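Local coordinates for protein malic enzyme (Entamoeba histolytica, PDB 3NV9) that probably catalyses the oxidative decarboxylation of malate to pyruvate with NAD or NADP as cofactor, at residues Ser200-Leu212 and Ala394-Gly406. Sequence-based numbering, arbitrary orientation.
Sequences SVTLAGLLNALKL and AEKRGINPDNIIG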
ATOM      1  N   SER A 200      18.044 -18.722  -0.573  1.00 21.19           N
ATOM      2  CA  SER A 200      17.560 -19.442   0.646  1.00 22.93           C
ATOM      3  C   SER A 200      16.844 -20.793   0.370  1.00 22.37           C
ATOM      4  O   SER A 200      17.214 -21.824   0.916  1.00 22.39           O
ATOM      5  CB  SER A 200      16.674 -18.535   1.494  1.00 22.27           C
ATOM      6  OG  SER A 200      16.391 -19.138   2.717  1.00 23.80           O
ATOM      7  N   VAL A 201      15.819 -20.790  -0.469  1.00 22.16           N
ATOM      8  CA  VAL A 201      15.052 -22.035  -0.703  1.00 21.69           C
ATOM      9  C   VAL A 201      15.834 -22.983  -1.589  1.00 22.73           C
ATOM     10  O   VAL A 201      15.637 -24.210  -1.523  1.00 22.19           O
ATOM     11  CB  VAL A 201      13.687 -21.757  -1.369  1.00 22.16           C
ATOM     12  CG1 VAL A 201      12.837 -20.918  -0.421  1.00 22.99           C
ATOM     13  CG2 VAL A 201      13.865 -20.971  -2.700  1.00 18.62           C
ATOM     14  N   THR A 202      16.709 -22.431  -2.440  1.00 22.51           N
ATOM     15  CA  THR A 202      17.522 -23.328  -3.280  1.00 23.99           C
ATOM     16  C   THR A 202      18.457 -24.204  -2.430  1.00 23.73           C
ATOM     17  O   THR A 202      18.512 -25.413  -2.613  1.00 24.37           O
ATOM     18  CB  THR A 202      18.338 -22.628  -4.386  1.00 23.27           C
ATOM     19  OG1 THR A 202      17.513 -21.718  -5.104  1.00 22.59           O
ATOM     20  CG2 THR A 202      18.843 -23.673  -5.346  1.00 23.41           C
ATOM     21  N   LEU A 203      19.196 -23.563  -1.528  1.00 25.00           N
ATOM     22  CA  LEU A 203      19.964 -24.252  -0.499  1.00 24.99           C
ATOM     23  C   LEU A 203      19.077 -25.250   0.282  1.00 25.38           C
ATOM     24  O   LEU A 203      19.458 -26.410   0.454  1.00 26.19           O
ATOM     25  CB  LEU A 203      20.631 -23.238   0.471  1.00 23.82           C
ATOM     26  CG  LEU A 203      21.472 -23.942   1.551  1.00 23.41           C
ATOM     27  CD1 LEU A 203      22.454 -25.001   0.995  1.00 23.46           C
ATOM     28  CD2 LEU A 203      22.202 -22.964   2.391  1.00 25.72           C
ATOM     29  N   ALA A 204      17.891 -24.829   0.734  1.00 25.78           N
ATOM     30  CA  ALA A 204      17.021 -25.782   1.485  1.00 25.62           C
ATOM     31  C   ALA A 204      16.734 -27.057   0.709  1.00 25.87           C
ATOM     32  O   ALA A 204      16.897 -28.194   1.244  1.00 26.05           O
ATOM     33  CB  ALA A 204      15.704 -25.122   1.935  1.00 25.12           C
ATOM     34  N   GLY A 205      16.305 -26.910  -0.544  1.00 25.49           N
ATOM     35  CA  GLY A 205      16.068 -28.108  -1.379  1.00 26.02           C
ATOM     36  C   GLY A 205      17.307 -28.981  -1.581  1.00 26.66           C
ATOM     37  O   GLY A 205      17.276 -30.195  -1.433  1.00 26.13           O
ATOM     38  N   LEU A 206      18.415 -28.340  -1.909  1.00 28.49           N
ATOM     39  CA  LEU A 206      19.705 -29.004  -2.033  1.00 29.85           C
ATOM     40  C   LEU A 206      20.052 -29.824  -0.771  1.00 29.55           C
ATOM     41  O   LEU A 206      20.512 -30.959  -0.877  1.00 29.48           O
ATOM     42  CB  LEU A 206      20.784 -27.921  -2.248  1.00 29.86           C
ATOM     43  CG  LEU A 206      22.221 -28.398  -2.405  1.00 30.03           C
ATOM     44  CD1 LEU A 206      22.400 -29.197  -3.672  1.00 29.51           C
ATOM     45  CD2 LEU A 206      23.105 -27.179  -2.389  1.00 28.54           C
ATOM     46  N   LEU A 207      19.855 -29.224   0.408  1.00 29.63           N
ATOM     47  CA  LEU A 207      20.143 -29.901   1.687  1.00 29.27           C
ATOM     48  C   LEU A 207      19.422 -31.221   1.751  1.00 28.37           C
ATOM     49  O   LEU A 207      20.051 -32.256   1.952  1.00 28.24           O
ATOM     50  CB  LEU A 207      19.771 -29.019   2.892  1.00 29.39           C
ATOM     51  CG  LEU A 207      20.750 -27.869   3.139  1.00 29.99           C
ATOM     52  CD1 LEU A 207      20.265 -27.032   4.276  1.00 29.32           C
ATOM     53  CD2 LEU A 207      22.200 -28.359   3.408  1.00 31.28           C
ATOM     54  N   ASN A 208      18.115 -31.208   1.510  1.00 28.09           N
ATOM     55  CA  ASN A 208      17.336 -32.456   1.532  1.00 28.56           C
ATOM     56  C   ASN A 208      17.597 -33.431   0.391  1.00 29.50           C
ATOM     57  O   ASN A 208      17.692 -34.653   0.612  1.00 30.09           O
ATOM     58  CB  ASN A 208      15.871 -32.165   1.653  1.00 27.68           C
ATOM     59  CG  ASN A 208      15.529 -31.743   3.034  1.00 28.90           C
ATOM     60  OD1 ASN A 208      16.265 -32.050   3.959  1.00 27.54           O
ATOM     61  ND2 ASN A 208      14.437 -31.025   3.201  1.00 25.69           N
ATOM     62  N   ALA A 209      17.722 -32.883  -0.820  1.00 30.11           N
ATOM     63  CA  ALA A 209      18.206 -33.617  -1.990  1.00 29.22           C
ATOM     64  C   ALA A 209      19.512 -34.351  -1.670  1.00 29.43           C
ATOM     65  O   ALA A 209      19.624 -35.539  -1.917  1.00 30.89           O
ATOM     66  CB  ALA A 209      18.351 -32.664  -3.204  1.00 27.79           C
ATOM     67  N   LEU A 210      20.481 -33.664  -1.084  1.00 29.93           N
ATOM     68  CA  LEU A 210      21.732 -34.319  -0.692  1.00 29.55           C
ATOM     69  C   LEU A 210      21.551 -35.454   0.319  1.00 30.11           C
ATOM     70  O   LEU A 210      22.207 -36.494   0.185  1.00 29.76           O
ATOM     71  CB  LEU A 210      22.786 -33.324  -0.218  1.00 28.81           C
ATOM     72  CG  LEU A 210      23.375 -32.434  -1.309  1.00 28.71           C
ATOM     73  CD1 LEU A 210      24.316 -31.520  -0.646  1.00 31.95           C
ATOM     74  CD2 LEU A 210      24.108 -33.158  -2.448  1.00 30.86           C
ATOM     75  N   LYS A 211      20.675 -35.270   1.306  1.00 29.98           N
ATOM     76  CA  LYS A 211      20.369 -36.351   2.245  1.00 30.53           C
ATOM     77  C   LYS A 211      19.796 -37.540   1.501  1.00 30.41           C
ATOM     78  O   LYS A 211      20.205 -38.667   1.732  1.00 30.01           O
ATOM     79  CB  LYS A 211      19.378 -35.895   3.318  1.00 30.05           C
ATOM     80  CG  LYS A 211      20.061 -35.289   4.521  1.00 33.37           C
ATOM     81  CD  LYS A 211      19.191 -34.315   5.249  1.00 37.13           C
ATOM     82  CE  LYS A 211      19.995 -33.537   6.314  1.00 40.51           C
ATOM     83  NZ  LYS A 211      20.053 -34.335   7.565  1.00 41.45           N
ATOM     84  N   LEU A 212      18.841 -37.289   0.617  1.00 30.23           N
ATOM     85  CA  LEU A 212      18.225 -38.381  -0.131  1.00 30.42           C
ATOM     86  C   LEU A 212      19.211 -39.195  -0.960  1.00 30.39           C
ATOM     87  O   LEU A 212      19.027 -40.382  -1.070  1.00 30.86           O
ATOM     88  CB  LEU A 212      17.086 -37.884  -1.028  1.00 29.80           C
ATOM     89  CG  LEU A 212      15.856 -37.525  -0.200  1.00 30.14           C
ATOM     90  CD1 LEU A 212      14.901 -36.502  -0.874  1.00 27.32           C
ATOM     91  CD2 LEU A 212      15.157 -38.836   0.226  1.00 30.94           C
ATOM     92  N   ALA A 394      10.693 -29.875   6.531  1.00 26.04           N
ATOM     93  CA  ALA A 394      10.311 -30.888   5.547  1.00 27.13           C
ATOM     94  C   ALA A 394      10.744 -32.302   5.955  1.00 27.86           C
ATOM     95  O   ALA A 394       9.949 -33.247   5.863  1.00 27.79           O
ATOM     96  CB  ALA A 394      10.809 -30.511   4.076  1.00 26.04           C
ATOM     97  N   GLU A 395      12.008 -32.452   6.378  1.00 28.77           N
ATOM     98  CA  GLU A 395      12.519 -33.757   6.780  1.00 29.18           C
ATOM     99  C   GLU A 395      11.759 -34.394   7.956  1.00 29.54           C
ATOM    100  O   GLU A 395      11.613 -35.591   7.968  1.00 30.84           O
ATOM    101  CB  GLU A 395      13.997 -33.672   7.115  1.00 29.37           C
ATOM    102  CG  GLU A 395      14.553 -34.937   7.738  1.00 31.46           C
ATOM    103  CD  GLU A 395      16.037 -34.844   8.000  1.00 36.67           C
ATOM    104  OE1 GLU A 395      16.554 -33.710   8.278  1.00 34.83           O
ATOM    105  OE2 GLU A 395      16.696 -35.908   7.914  1.00 39.73           O
ATOM    106  N   LYS A 396      11.299 -33.603   8.930  1.00 29.28           N
ATOM    107  CA  LYS A 396      10.490 -34.085  10.062  1.00 30.07           C
ATOM    108  C   LYS A 396       9.151 -34.775   9.664  1.00 29.64           C
ATOM    109  O   LYS A 396       8.719 -35.723  10.312  1.00 29.22           O
ATOM    110  CB  LYS A 396      10.087 -32.896  10.928  1.00 31.13           C
ATOM    111  CG  LYS A 396      10.427 -32.983  12.346  1.00 36.18           C
ATOM    112  CD  LYS A 396      11.740 -32.195  12.619  1.00 39.09           C
ATOM    113  CE  LYS A 396      12.261 -32.472  14.050  1.00 42.56           C
ATOM    114  NZ  LYS A 396      13.793 -32.546  14.134  1.00 43.48           N
ATOM    115  N   ARG A 397       8.443 -34.256   8.666  1.00 28.38           N
ATOM    116  CA  ARG A 397       7.231 -34.955   8.227  1.00 27.28           C
ATOM    117  C   ARG A 397       7.506 -35.911   7.070  1.00 26.99           C
ATOM    118  O   ARG A 397       6.568 -36.398   6.464  1.00 26.93           O
ATOM    119  CB  ARG A 397       6.064 -34.015   7.891  1.00 27.05           C
ATOM    120  CG  ARG A 397       6.402 -32.840   6.951  1.00 26.96           C
ATOM    121  CD  ARG A 397       6.874 -33.256   5.569  1.00 26.27           C
ATOM    122  NE  ARG A 397       6.596 -32.237   4.538  1.00 27.83           N
ATOM    123  CZ  ARG A 397       7.232 -32.137   3.367  1.00 26.14           C
ATOM    124  NH1 ARG A 397       8.211 -32.988   3.048  1.00 21.91           N
ATOM    125  NH2 ARG A 397       6.877 -31.175   2.506  1.00 23.98           N
ATOM    126  N   GLY A 398       8.784 -36.167   6.760  1.00 27.35           N
ATOM    127  CA  GLY A 398       9.112 -37.072   5.660  1.00 27.39           C
ATOM    128  C   GLY A 398       9.427 -36.408   4.311  1.00 27.69           C
ATOM    129  O   GLY A 398       8.601 -35.651   3.750  1.00 27.10           O
ATOM    130  N   ILE A 399      10.614 -36.722   3.795  1.00 26.49           N
ATOM    131  CA  ILE A 399      11.056 -36.317   2.455  1.00 27.56           C
ATOM    132  C   ILE A 399      11.351 -37.540   1.564  1.00 28.86           C
ATOM    133  O   ILE A 399      11.557 -38.656   2.062  1.00 28.42           O
ATOM    134  CB  ILE A 399      12.300 -35.416   2.481  1.00 27.11           C
ATOM    135  CG1 ILE A 399      13.414 -36.093   3.320  1.00 27.16           C
ATOM    136  CG2 ILE A 399      11.916 -34.009   2.995  1.00 26.48           C
ATOM    137  CD1 ILE A 399      14.809 -35.454   3.162  1.00 27.85           C
ATOM    138  N   ASN A 400      11.326 -37.315   0.251  1.00 29.11           N
ATOM    139  CA  ASN A 400      11.517 -38.352  -0.733  1.00 29.61           C
ATOM    140  C   ASN A 400      11.802 -37.679  -2.077  1.00 29.87           C
ATOM    141  O   ASN A 400      11.615 -36.471  -2.185  1.00 31.01           O
ATOM    142  CB  ASN A 400      10.340 -39.334  -0.745  1.00 29.32           C
ATOM    143  CG  ASN A 400       9.035 -38.732  -1.279  1.00 31.69           C
ATOM    144  OD1 ASN A 400       8.078 -38.565  -0.527  1.00 35.89           O
ATOM    145  ND2 ASN A 400       8.967 -38.467  -2.567  1.00 27.83           N
ATOM    146  N   PRO A 401      12.301 -38.426  -3.088  1.00 29.86           N
ATOM    147  CA  PRO A 401      12.704 -37.798  -4.332  1.00 29.84           C
ATOM    148  C   PRO A 401      11.636 -36.866  -4.914  1.00 29.91           C
ATOM    149  O   PRO A 401      11.988 -35.873  -5.536  1.00 31.10           O
ATOM    150  CB  PRO A 401      12.919 -39.001  -5.268  1.00 30.18           C
ATOM    151  CG  PRO A 401      13.339 -40.098  -4.360  1.00 29.83           C
ATOM    152  CD  PRO A 401      12.478 -39.892  -3.149  1.00 29.95           C
ATOM    153  N   ASP A 402      10.363 -37.177  -4.714  1.00 29.25           N
ATOM    154  CA  ASP A 402       9.296 -36.321  -5.168  1.00 30.37           C
ATOM    155  C   ASP A 402       8.740 -35.351  -4.144  1.00 29.41           C
ATOM    156  O   ASP A 402       7.690 -34.750  -4.366  1.00 28.97           O
ATOM    157  CB  ASP A 402       8.143 -37.136  -5.717  1.00 30.71           C
ATOM    158  CG  ASP A 402       8.530 -37.919  -6.953  1.00 35.44           C
ATOM    159  OD1 ASP A 402       9.327 -37.439  -7.813  1.00 36.92           O
ATOM    160  OD2 ASP A 402       8.022 -39.050  -7.042  1.00 44.04           O
ATOM    161  N   ASN A 403       9.423 -35.203  -3.018  1.00 28.54           N
ATOM    162  CA  ASN A 403       8.998 -34.195  -2.077  1.00 28.14           C
ATOM    163  C   ASN A 403      10.154 -33.849  -1.167  1.00 27.75           C
ATOM    164  O   ASN A 403      10.282 -34.448  -0.095  1.00 27.31           O
ATOM    165  CB  ASN A 403       7.782 -34.656  -1.303  1.00 27.46           C
ATOM    166  CG  ASN A 403       7.207 -33.541  -0.459  1.00 30.57           C
ATOM    167  OD1 ASN A 403       7.912 -32.574  -0.146  1.00 27.09           O
ATOM    168  ND2 ASN A 403       5.914 -33.643  -0.105  1.00 30.68           N
ATOM    169  N   ILE A 404      10.981 -32.882  -1.597  1.00 25.72           N
ATOM    170  CA  ILE A 404      12.262 -32.568  -0.929  1.00 25.04           C
ATOM    171  C   ILE A 404      12.246 -31.304  -0.049  1.00 25.48           C
ATOM    172  O   ILE A 404      13.250 -30.994   0.603  1.00 24.79           O
ATOM    173  CB  ILE A 404      13.411 -32.373  -1.965  1.00 25.14           C
ATOM    174  CG1 ILE A 404      13.187 -31.099  -2.814  1.00 23.39           C
ATOM    175  CG2 ILE A 404      13.576 -33.635  -2.908  1.00 21.90           C
ATOM    176  CD1 ILE A 404      14.380 -30.825  -3.779  1.00 22.35           C
ATOM    177  N   ILE A 405      11.123 -30.588  -0.022  1.00 24.40           N
ATOM    178  CA  ILE A 405      11.134 -29.190   0.480  1.00 24.44           C
ATOM    179  C   ILE A 405       9.737 -28.880   1.001  1.00 23.43           C
ATOM    180  O   ILE A 405       8.782 -29.461   0.557  1.00 24.94           O
ATOM    181  CB  ILE A 405      11.485 -28.206  -0.697  1.00 23.54           C
ATOM    182  CG1 ILE A 405      11.699 -26.775  -0.222  1.00 24.53           C
ATOM    183  CG2 ILE A 405      10.369 -28.184  -1.735  1.00 25.03           C
ATOM    184  CD1 ILE A 405      12.669 -25.981  -1.109  1.00 26.52           C
ATOM    185  N   GLY A 406       9.591 -27.957   1.923  1.00 23.70           N
ATOM    186  CA  GLY A 406       8.243 -27.616   2.387  1.00 22.92           C
ATOM    187  C   GLY A 406       7.485 -26.819   1.348  1.00 22.28           C
ATOM    188  O   GLY A 406       8.086 -26.087   0.524  1.00 22.23           O
TER
HETATM  189  O   HOH W   1      17.231 -31.313   6.714  1.00 35.41           O
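G205 and N208 of segment 200-212, part of helix 193-213, lie against I405 and I404 of segment 394-406, with CA atoms 5.4 Å apart for G205 and I405. Segment 394-406 is the last turn of a helix followed by a loop. The loop passes L212 at N400 and then returns along the helix toward V201. A type I beta turn from N400 to N403 makes the reversal.

N208 is the polar centre. Its ND2 donates to the backbone O of I404 at 2.9 Å, with an N-H...O angle of 154°. The acceptor lies nearly in the amide plane of N208. ND2 also bonds A391 O, so two backbone carbonyls hold the amide. A water donates to both N208 OD1 and E395 OE1. This bridge lies beside a long salt bridge, K211 NZ to E395 OE1 at 3.6 Å. E395 reaches across with an extended chain, its CG anti to the backbone N (chi1 171°).

I399 CD1 lies against CB and the amide of N208, and the two side chains cross at about a right angle. L212 CD1 packs on the backbone of N400, 3.5 Å from its C, and meets I404 CG2 at 3.8 Å. The bare backbone of G205 admits two isoleucine ends: I404 CD1 is 3.8 Å from G205 O, and I405 CD1 is 3.8 Å from G205 N.

Within the loop, the R397 guanidinium ties G398 O, N403 OD1 and I405 O together, while its NE pairs with E410. The contact joins two parts of the NAD-binding, Rossmann-type domain. V201 and A204 continue the packing onto L390 of helix 380-396. I404 and T202 touch F324 of strand 322-325, A209 touches I322, and helix 229-240 packs against L203 and L206.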